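Local coordinates for putative ABC transporter, ATP-binding protein ComA (Streptococcus mutans, PDB 3K8U), which is a putative ABC transporter protein, modelled here as its peptidase domain, a member of the C39 family in the papain-like clan CA, at residues G62-F75 / F127-Q141. Sequence-based numbering, arbitrary orientation.
Sequences GFETRSIKADMTLF and FQSEWTGLAIFLAPQ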
loop_
_atom_site.group_PDB
_atom_site.type_symbol
_atom_site.label_atom_id
_atom_site.label_comp_id
_atom_site.label_asym_id
_atom_site.label_seq_id
_atom_site.Cartn_x
_atom_site.Cartn_y
_atom_site.Cartn_z
ATOM N N GLY A 62 -4.647 -0.700 -15.910
ATOM C CA GLY A 62 -4.293 0.460 -16.711
ATOM C C GLY A 62 -3.448 1.490 -15.983
ATOM O O GLY A 62 -3.469 2.670 -16.326
ATOM N N PHE A 63 -2.713 1.052 -14.964
ATOM C CA PHE A 63 -1.855 1.955 -14.204
ATOM C C PHE A 63 -0.394 1.763 -14.569
ATOM O O PHE A 63 0.050 0.646 -14.833
ATOM C CB PHE A 63 -2.007 1.719 -12.694
ATOM C CG PHE A 63 -3.278 2.259 -12.112
ATOM C CD1 PHE A 63 -3.379 3.598 -11.755
ATOM C CD2 PHE A 63 -4.371 1.427 -11.907
ATOM C CE1 PHE A 63 -4.553 4.101 -11.200
ATOM C CE2 PHE A 63 -5.548 1.919 -11.354
ATOM C CZ PHE A 63 -5.640 3.258 -10.999
ATOM N N GLU A 64 0.340 2.868 -14.625
ATOM C CA GLU A 64 1.769 2.826 -14.896
ATOM C C GLU A 64 2.351 2.545 -13.510
ATOM O O GLU A 64 2.019 3.236 -12.547
ATOM C CB GLU A 64 2.256 4.178 -15.415
ATOM C CG GLU A 64 3.726 4.196 -15.796
ATOM C CD GLU A 64 4.166 5.527 -16.374
ATOM O OE1 GLU A 64 4.915 6.257 -15.687
ATOM O OE2 GLU A 64 3.767 5.841 -17.515
ATOM N N THR A 65 3.185 1.518 -13.401
ATOM C CA THR A 65 3.740 1.150 -12.102
ATOM C C THR A 65 5.256 1.097 -12.053
ATOM O O THR A 65 5.919 0.885 -13.066
ATOM C CB THR A 65 3.238 -0.245 -11.666
ATOM O OG1 THR A 65 3.910 -1.254 -12.433
ATOM C CG2 THR A 65 1.744 -0.378 -11.895
ATOM N N ARG A 66 5.790 1.279 -10.850
ATOM C CA ARG A 66 7.223 1.192 -10.613
ATOM C C ARG A 66 7.449 0.761 -9.170
ATOM O O ARG A 66 6.725 1.185 -8.265
ATOM C CB ARG A 66 7.946 2.511 -10.924
ATOM C CG ARG A 66 7.699 3.664 -9.970
ATOM C CD ARG A 66 8.478 4.893 -10.440
ATOM N NE ARG A 66 8.391 6.012 -9.505
ATOM C CZ ARG A 66 7.437 6.938 -9.521
ATOM N NH1 ARG A 66 6.471 6.896 -10.432
ATOM N NH2 ARG A 66 7.439 7.899 -8.607
ATOM N N SER A 67 8.394 -0.157 -8.985
ATOM C CA SER A 67 8.744 -0.674 -7.668
ATOM C C SER A 67 10.187 -0.281 -7.390
ATOM O O SER A 67 11.078 -0.535 -8.202
ATOM C CB SER A 67 8.599 -2.196 -7.637
ATOM O OG SER A 67 7.269 -2.571 -7.940
ATOM N N ILE A 68 10.411 0.361 -6.252
ATOM C CA ILE A 68 11.747 0.812 -5.897
ATOM C C ILE A 68 12.110 0.430 -4.474
ATOM O O ILE A 68 11.238 0.110 -3.660
ATOM C CB ILE A 68 11.863 2.353 -6.007
ATOM C CG1 ILE A 68 10.852 3.019 -5.072
ATOM C CG2 ILE A 68 11.626 2.806 -7.449
ATOM C CD1 ILE A 68 11.277 4.374 -4.561
ATOM N N LYS A 69 13.411 0.417 -4.200
ATOM C CA LYS A 69 13.915 0.136 -2.864
ATOM C C LYS A 69 14.379 1.497 -2.376
ATOM O O LYS A 69 15.266 2.113 -2.973
ATOM C CB LYS A 69 15.081 -0.853 -2.904
ATOM C CG LYS A 69 14.690 -2.251 -3.371
ATOM C CD LYS A 69 13.655 -2.900 -2.452
ATOM C CE LYS A 69 14.199 -3.123 -1.045
ATOM N NZ LYS A 69 13.220 -3.834 -0.174
ATOM N N ALA A 70 13.745 1.987 -1.320
ATOM C CA ALA A 70 14.061 3.304 -0.791
ATOM C C ALA A 70 14.395 3.282 0.689
ATOM O O ALA A 70 14.492 2.224 1.300
ATOM C CB ALA A 70 12.886 4.242 -1.049
ATOM N N ASP A 71 14.624 4.468 1.243
ATOM C CA ASP A 71 14.920 4.620 2.661
ATOM C C ASP A 71 14.108 5.810 3.176
ATOM O O ASP A 71 13.389 6.451 2.410
ATOM C CB ASP A 71 16.426 4.806 2.896
ATOM C CG ASP A 71 17.012 5.950 2.092
ATOM O OD1 ASP A 71 16.545 7.091 2.259
ATOM O OD2 ASP A 71 17.936 5.708 1.288
ATOM N N MET A 72 14.253 6.141 4.453
ATOM C CA MET A 72 13.474 7.235 5.028
ATOM C C MET A 72 13.684 8.650 4.479
ATOM O O MET A 72 12.833 9.514 4.684
ATOM C CB MET A 72 13.565 7.215 6.554
ATOM C CG MET A 72 12.957 5.961 7.189
ATOM S SD MET A 72 11.186 5.720 6.848
ATOM C CE MET A 72 10.467 6.996 7.881
ATOM N N THR A 73 14.772 8.887 3.744
ATOM C CA THR A 73 15.012 10.218 3.176
ATOM C C THR A 73 13.961 10.511 2.110
ATOM O O THR A 73 13.760 11.655 1.709
ATOM C CB THR A 73 16.411 10.346 2.529
ATOM O OG1 THR A 73 16.478 9.518 1.363
ATOM C CG2 THR A 73 17.499 9.953 3.511
ATOM N N LEU A 74 13.287 9.457 1.656
ATOM C CA LEU A 74 12.235 9.578 0.661
ATOM C C LEU A 74 11.200 10.607 1.114
ATOM O O LEU A 74 10.738 11.427 0.325
ATOM C CB LEU A 74 11.554 8.217 0.475
ATOM C CG LEU A 74 10.426 8.116 -0.546
ATOM C CD1 LEU A 74 10.985 8.328 -1.954
ATOM C CD2 LEU A 74 9.749 6.755 -0.427
ATOM N N PHE A 75 10.901 10.605 2.409
ATOM C CA PHE A 75 9.906 11.512 2.964
ATOM C C PHE A 75 10.337 12.969 3.122
ATOM O O PHE A 75 9.512 13.838 3.426
ATOM C CB PHE A 75 9.345 10.922 4.264
ATOM C CG PHE A 75 8.784 9.542 4.084
ATOM C CD1 PHE A 75 7.580 9.354 3.403
ATOM C CD2 PHE A 75 9.488 8.424 4.518
ATOM C CE1 PHE A 75 7.094 8.074 3.152
ATOM C CE2 PHE A 75 9.011 7.138 4.271
ATOM C CZ PHE A 75 7.808 6.963 3.583
ATOM N N PHE A 127 7.662 3.257 11.768
ATOM C CA PHE A 127 7.537 2.884 10.365
ATOM C C PHE A 127 8.860 2.331 9.824
ATOM O O PHE A 127 8.888 1.290 9.170
ATOM C CB PHE A 127 7.103 4.087 9.538
ATOM C CG PHE A 127 6.931 3.783 8.082
ATOM C CD1 PHE A 127 5.779 3.155 7.625
ATOM C CD2 PHE A 127 7.921 4.124 7.166
ATOM C CE1 PHE A 127 5.614 2.868 6.272
ATOM C CE2 PHE A 127 7.766 3.842 5.817
ATOM C CZ PHE A 127 6.612 3.214 5.368
ATOM N N GLN A 128 9.945 3.048 10.095
ATOM C CA GLN A 128 11.281 2.637 9.654
ATOM C C GLN A 128 11.617 1.219 10.140
ATOM O O GLN A 128 12.263 0.446 9.429
ATOM C CB GLN A 128 12.312 3.645 10.171
ATOM C CG GLN A 128 13.741 3.414 9.697
ATOM C CD GLN A 128 14.660 4.556 10.091
ATOM O OE1 GLN A 128 15.318 5.155 9.242
ATOM N NE2 GLN A 128 14.689 4.878 11.377
ATOM N N SER A 129 11.148 0.867 11.336
ATOM C CA SER A 129 11.402 -0.461 11.893
ATOM C C SER A 129 10.675 -1.592 11.155
ATOM O O SER A 129 11.194 -2.702 11.065
ATOM C CB SER A 129 11.039 -0.505 13.382
ATOM O OG SER A 129 11.822 0.411 14.131
ATOM N N GLU A 130 9.488 -1.309 10.622
ATOM C CA GLU A 130 8.688 -2.316 9.912
ATOM C C GLU A 130 8.904 -2.371 8.397
ATOM O O GLU A 130 8.756 -3.425 7.779
ATOM C CB GLU A 130 7.190 -2.060 10.144
ATOM C CG GLU A 130 6.739 -2.014 11.595
ATOM C CD GLU A 130 5.255 -1.678 11.741
ATOM O OE1 GLU A 130 4.725 -1.843 12.859
ATOM O OE2 GLU A 130 4.618 -1.244 10.751
ATOM N N TRP A 131 9.215 -1.222 7.805
ATOM C CA TRP A 131 9.396 -1.088 6.354
ATOM C C TRP A 131 10.603 -1.814 5.754
ATOM O O TRP A 131 11.736 -1.659 6.222
ATOM C CB TRP A 131 9.450 0.406 6.012
ATOM C CG TRP A 131 9.429 0.768 4.548
ATOM C CD1 TRP A 131 8.741 0.142 3.544
ATOM C CD2 TRP A 131 10.056 1.904 3.955
ATOM N NE1 TRP A 131 8.893 0.833 2.361
ATOM C CE2 TRP A 131 9.698 1.919 2.590
ATOM C CE3 TRP A 131 10.886 2.921 4.452
ATOM C CZ2 TRP A 131 10.139 2.913 1.714
ATOM C CZ3 TRP A 131 11.321 3.909 3.583
ATOM C CH2 TRP A 131 10.944 3.898 2.225
ATOM N N THR A 132 10.355 -2.598 4.706
ATOM C CA THR A 132 11.417 -3.328 4.020
ATOM C C THR A 132 12.179 -2.400 3.077
ATOM O O THR A 132 13.236 -2.763 2.565
ATOM C CB THR A 132 10.869 -4.483 3.149
ATOM O OG1 THR A 132 10.076 -3.944 2.081
ATOM C CG2 THR A 132 10.025 -5.449 3.980
ATOM N N GLY A 133 11.631 -1.209 2.853
ATOM C CA GLY A 133 12.238 -0.265 1.935
ATOM C C GLY A 133 11.534 -0.302 0.584
ATOM O O GLY A 133 11.694 0.607 -0.229
ATOM N N LEU A 134 10.744 -1.347 0.343
ATOM C CA LEU A 134 10.025 -1.479 -0.918
ATOM C C LEU A 134 8.841 -0.529 -0.999
ATOM O O LEU A 134 8.009 -0.472 -0.087
ATOM C CB LEU A 134 9.534 -2.918 -1.131
ATOM C CG LEU A 134 8.765 -3.143 -2.444
ATOM C CD1 LEU A 134 9.714 -3.035 -3.627
ATOM C CD2 LEU A 134 8.087 -4.500 -2.439
ATOM N N ALA A 135 8.784 0.228 -2.092
ATOM C CA ALA A 135 7.695 1.171 -2.329
ATOM C C ALA A 135 7.192 0.962 -3.753
ATOM O O ALA A 135 7.985 0.790 -4.679
ATOM C CB ALA A 135 8.177 2.609 -2.147
ATOM N N ILE A 136 5.874 0.924 -3.909
ATOM C CA ILE A 136 5.261 0.739 -5.216
ATOM C C ILE A 136 4.446 1.982 -5.527
ATOM O O ILE A 136 3.541 2.350 -4.774
ATOM C CB ILE A 136 4.351 -0.518 -5.250
ATOM C CG1 ILE A 136 5.176 -1.767 -4.927
ATOM C CG2 ILE A 136 3.693 -0.666 -6.635
ATOM C CD1 ILE A 136 4.351 -3.013 -4.664
ATOM N N PHE A 137 4.810 2.642 -6.625
ATOM C CA PHE A 137 4.137 3.852 -7.082
ATOM C C PHE A 137 3.271 3.537 -8.296
ATOM O O PHE A 137 3.702 2.827 -9.209
ATOM C CB PHE A 137 5.171 4.927 -7.441
ATOM C CG PHE A 137 5.914 5.482 -6.252
ATOM C CD1 PHE A 137 5.508 6.672 -5.658
ATOM C CD2 PHE A 137 6.999 4.801 -5.711
ATOM C CE1 PHE A 137 6.167 7.174 -4.541
ATOM C CE2 PHE A 137 7.666 5.294 -4.592
ATOM C CZ PHE A 137 7.247 6.483 -4.003
ATOM N N LEU A 138 2.045 4.056 -8.293
ATOM C CA LEU A 138 1.109 3.835 -9.392
ATOM C C LEU A 138 0.620 5.168 -9.944
ATOM O O LEU A 138 0.468 6.139 -9.202
ATOM C CB LEU A 138 -0.103 3.027 -8.920
ATOM C CG LEU A 138 0.102 1.780 -8.060
ATOM C CD1 LEU A 138 -1.250 1.163 -7.757
ATOM C CD2 LEU A 138 0.995 0.779 -8.760
ATOM N N ALA A 139 0.347 5.198 -11.243
ATOM C CA ALA A 139 -0.138 6.407 -11.898
ATOM C C ALA A 139 -0.970 6.047 -13.122
ATOM O O ALA A 139 -0.619 5.136 -13.870
ATOM C CB ALA A 139 1.035 7.290 -12.303
ATOM N N PRO A 140 -2.112 6.729 -13.317
ATOM C CA PRO A 140 -2.984 6.464 -14.468
ATOM C C PRO A 140 -2.261 6.804 -15.768
ATOM O O PRO A 140 -1.717 7.901 -15.911
ATOM C CB PRO A 140 -4.158 7.414 -14.229
ATOM C CG PRO A 140 -4.204 7.532 -12.740
ATOM C CD PRO A 140 -2.744 7.691 -12.399
ATOM N N GLN A 141 -2.220 5.851 -16.695
ATOM C CA GLN A 141 -1.558 6.068 -17.980
ATOM C C GLN A 141 -2.523 6.583 -19.047
ATOM O O GLN A 141 -3.717 6.206 -19.007
ATOM C CB GLN A 141 -0.866 4.784 -18.456
ATOM C CG GLN A 141 -1.799 3.601 -18.689
ATOM C CD GLN A 141 -1.071 2.344 -19.140
ATOM O OE1 GLN A 141 -1.694 1.393 -19.615
ATOM N NE2 GLN A 141 0.252 2.331 -18.990
HETATM O O HOH W 1 15.946 4.296 6.620
#
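R66 lays its guanidinium parallel to the ring of F137, the planes differing by 5°, but shifted toward F137 CB, which sits over the centre of the group; NH2 is the part over the ring, 3.7 Å from F137 CG. A chi1 of 71° sets R66 CG between its own N and carbonyl carbon, and the extended chain from there swings the group back across the strand pair. I68 fills the next step along the same face, its CD1 meeting F137 CE2 at 3.7 Å; F137 also stacks with F84. On the other face T65 and L138 point the same way, side by side, and their methyls CG2 and CD2 are tight at 3.4 Å; T65, S67 and L134 touch helix 51-60. Paired backbone bonds at E64/A139, R66/F137 and I68/A135 fix this antiparallel register, and A70 N to G133 O continues it to the corner.

There K69, bent at chi2 and chi3, curls over to put NZ 2.9 Å from T132 O, approaching from above the carbonyl plane. The W131 indole is wedged between G133 CA on one face and F127 CE2 on the other, while its NE1 is tied to L134 O at 2.9 Å. From the facing segment D71 C abuts the indole edge, 3.4 Å from W131 CZ3, and A70 CB touches CH2. M72 supplies the complementary bump: its doubly bent chain carries SD into the notch between two rings, 3.6 Å from F127 CD2 at the ring's edge and 3.7 Å from W131 CE3. F75 approaches both rings obliquely, completing an aromatic cluster that L108 and V86 border.

Edge strand 63-69 thus pairs with the C-terminal strand 134-140, and the cluster packs the 3-10 turn at 72-75 against the end of helix 124-130 and W131 just after it, a topology consistent with the papain-like fold of C39 peptidase domains, in which helices pack against an antiparallel sheet.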